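Local coordinates for alpha,alpha-trehalose-phosphate synthase (UDP-forming) (Burkholderia multivorans, PDB 5UOF), which belongs to glycosyltransferase family 20, enzymes that adopt the two-domain GT-B fold, at residues A[142-147]-A[159-164]. Residues are numbered along the deposited sequence; the frame is centred on the assembly and turned at random.
Sequences HLLPFA and IGFFLH
I159, on the strand 159-162, meets A147 in the first turn of the helix 146-152. The CB atoms of both residues point toward the opposite segment. The methyl of A147 sits over both arms of the isoleucine: its CB is 4.0 Å from CG2 and 4.1 Å from CD1 of I159. CG1 lies anti to the carbonyl carbon (chi1 -46°) and CG2 anti to the backbone N, and the extended chain carries CD1 on to the same methyl. I159 also packs on I136 of the neighbouring strand and on Y189.

F161 makes the other half of the contact, two residues on and on the same side of the sheet. CG is anti to the backbone N (chi1 -177°), which lifts the ring toward the turn before the helix. The far rim of the ring does the touching. F161 CE1 comes within 3.8 Å of L144 CA. F161 CE1 is also 4.2 Å from L143 O, and both backbone atoms approach the ring obliquely. F161 CZ lies 4.2 Å from L144 CB. The ring thus rests mainly against backbone and the root of L144. The side chain of L144 also packs on L182, F185 and M186 of the helix 179-186, and Y189 meets the F161 ring with planes at about 35°.

The backbone at this spot is a type I turn from L143 to F146. F146 N donates to L143 O at 3.0 Å, and P145 is the N-cap of the helix. L144 O is bonded to Y189 OH. All five touching residues are buried. The two segments meet by van der Waals packing, side chain on side chain at A147 and I159 and ring on backbone at L144. It seats the helix start on the strand that follows it, within the beta-alpha-beta unit 135-139, 146-152, 159-162 of a Rossmann-like GT-B domain.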
# COMPACT_ATOMS: atom_id res chain seq x y z
N HIS A 142 2.31 -18.51 -6.97
CA HIS A 142 3.57 -19.24 -7.10
C HIS A 142 3.85 -19.62 -8.54
O HIS A 142 5.00 -19.90 -8.89
CB HIS A 142 3.56 -20.54 -6.27
CG HIS A 142 3.42 -20.33 -4.79
ND1 HIS A 142 4.46 -19.87 -4.00
CD2 HIS A 142 2.39 -20.56 -3.94
CE1 HIS A 142 4.07 -19.81 -2.74
NE2 HIS A 142 2.81 -20.22 -2.68
N LEU A 143 2.80 -19.66 -9.38
CA LEU A 143 2.90 -20.13 -10.75
C LEU A 143 2.60 -19.03 -11.75
O LEU A 143 2.28 -19.31 -12.91
CB LEU A 143 1.96 -21.31 -10.97
CG LEU A 143 2.31 -22.60 -10.24
CD1 LEU A 143 1.10 -23.54 -10.17
CD2 LEU A 143 3.48 -23.26 -10.94
N LEU A 144 2.65 -17.77 -11.32
CA LEU A 144 2.38 -16.67 -12.24
C LEU A 144 3.17 -16.73 -13.55
O LEU A 144 2.56 -16.53 -14.61
CB LEU A 144 2.61 -15.36 -11.47
CG LEU A 144 2.10 -14.09 -12.12
CD1 LEU A 144 1.68 -13.13 -11.05
CD2 LEU A 144 3.21 -13.50 -12.98
N PRO A 145 4.48 -17.01 -13.58
CA PRO A 145 5.20 -17.04 -14.86
C PRO A 145 4.96 -18.29 -15.70
O PRO A 145 5.62 -18.46 -16.73
CB PRO A 145 6.68 -16.97 -14.43
CG PRO A 145 6.69 -16.67 -12.97
CD PRO A 145 5.39 -17.21 -12.44
N PHE A 146 4.02 -19.16 -15.31
CA PHE A 146 3.95 -20.49 -15.92
C PHE A 146 3.55 -20.43 -17.40
O PHE A 146 4.15 -21.12 -18.23
CB PHE A 146 2.97 -21.36 -15.13
CG PHE A 146 3.11 -22.84 -15.41
CD1 PHE A 146 4.07 -23.60 -14.75
CD2 PHE A 146 2.25 -23.48 -16.29
CE1 PHE A 146 4.18 -24.97 -14.99
CE2 PHE A 146 2.36 -24.83 -16.53
CZ PHE A 146 3.32 -25.58 -15.88
N ALA A 147 2.53 -19.63 -17.74
CA ALA A 147 2.13 -19.50 -19.14
C ALA A 147 3.26 -18.95 -20.00
O ALA A 147 3.47 -19.42 -21.12
CB ALA A 147 0.91 -18.61 -19.30
N ILE A 159 -4.62 -20.93 -22.32
CA ILE A 159 -4.12 -21.00 -20.96
C ILE A 159 -4.80 -19.92 -20.15
O ILE A 159 -4.83 -18.76 -20.56
CB ILE A 159 -2.59 -20.82 -20.87
CG1 ILE A 159 -1.87 -21.66 -21.93
CG2 ILE A 159 -2.11 -21.22 -19.48
CD1 ILE A 159 -0.35 -21.44 -21.94
N GLY A 160 -5.34 -20.30 -18.99
CA GLY A 160 -5.95 -19.35 -18.08
C GLY A 160 -5.21 -19.31 -16.76
O GLY A 160 -4.61 -20.30 -16.33
N PHE A 161 -5.27 -18.15 -16.10
CA PHE A 161 -4.67 -17.96 -14.79
C PHE A 161 -5.77 -17.50 -13.85
O PHE A 161 -6.62 -16.69 -14.24
CB PHE A 161 -3.55 -16.89 -14.84
CG PHE A 161 -2.84 -16.67 -13.52
CD1 PHE A 161 -2.02 -17.66 -12.98
CD2 PHE A 161 -2.96 -15.46 -12.84
CE1 PHE A 161 -1.36 -17.45 -11.78
CE2 PHE A 161 -2.29 -15.25 -11.64
CZ PHE A 161 -1.50 -16.24 -11.10
N PHE A 162 -5.78 -18.02 -12.63
CA PHE A 162 -6.63 -17.46 -11.58
C PHE A 162 -5.78 -17.12 -10.37
O PHE A 162 -5.10 -17.98 -9.81
CB PHE A 162 -7.77 -18.41 -11.17
CG PHE A 162 -8.73 -17.75 -10.22
CD1 PHE A 162 -9.68 -16.86 -10.70
CD2 PHE A 162 -8.63 -17.93 -8.84
CE1 PHE A 162 -10.53 -16.19 -9.84
CE2 PHE A 162 -9.50 -17.29 -7.97
CZ PHE A 162 -10.45 -16.41 -8.47
N LEU A 163 -5.83 -15.85 -9.97
CA LEU A 163 -5.13 -15.36 -8.79
C LEU A 163 -6.06 -15.46 -7.58
O LEU A 163 -7.12 -14.84 -7.56
CB LEU A 163 -4.69 -13.92 -9.00
CG LEU A 163 -3.77 -13.36 -7.91
CD1 LEU A 163 -2.40 -14.08 -7.97
CD2 LEU A 163 -3.63 -11.85 -8.11
N HIS A 164 -5.66 -16.25 -6.58
CA HIS A 164 -6.50 -16.43 -5.41
C HIS A 164 -6.32 -15.33 -4.36
O HIS A 164 -7.20 -15.15 -3.51
CB HIS A 164 -6.22 -17.79 -4.76
CG HIS A 164 -6.61 -18.95 -5.63
ND1 HIS A 164 -7.62 -19.82 -5.29
CD2 HIS A 164 -6.13 -19.36 -6.82
CE1 HIS A 164 -7.74 -20.73 -6.23
NE2 HIS A 164 -6.85 -20.49 -7.17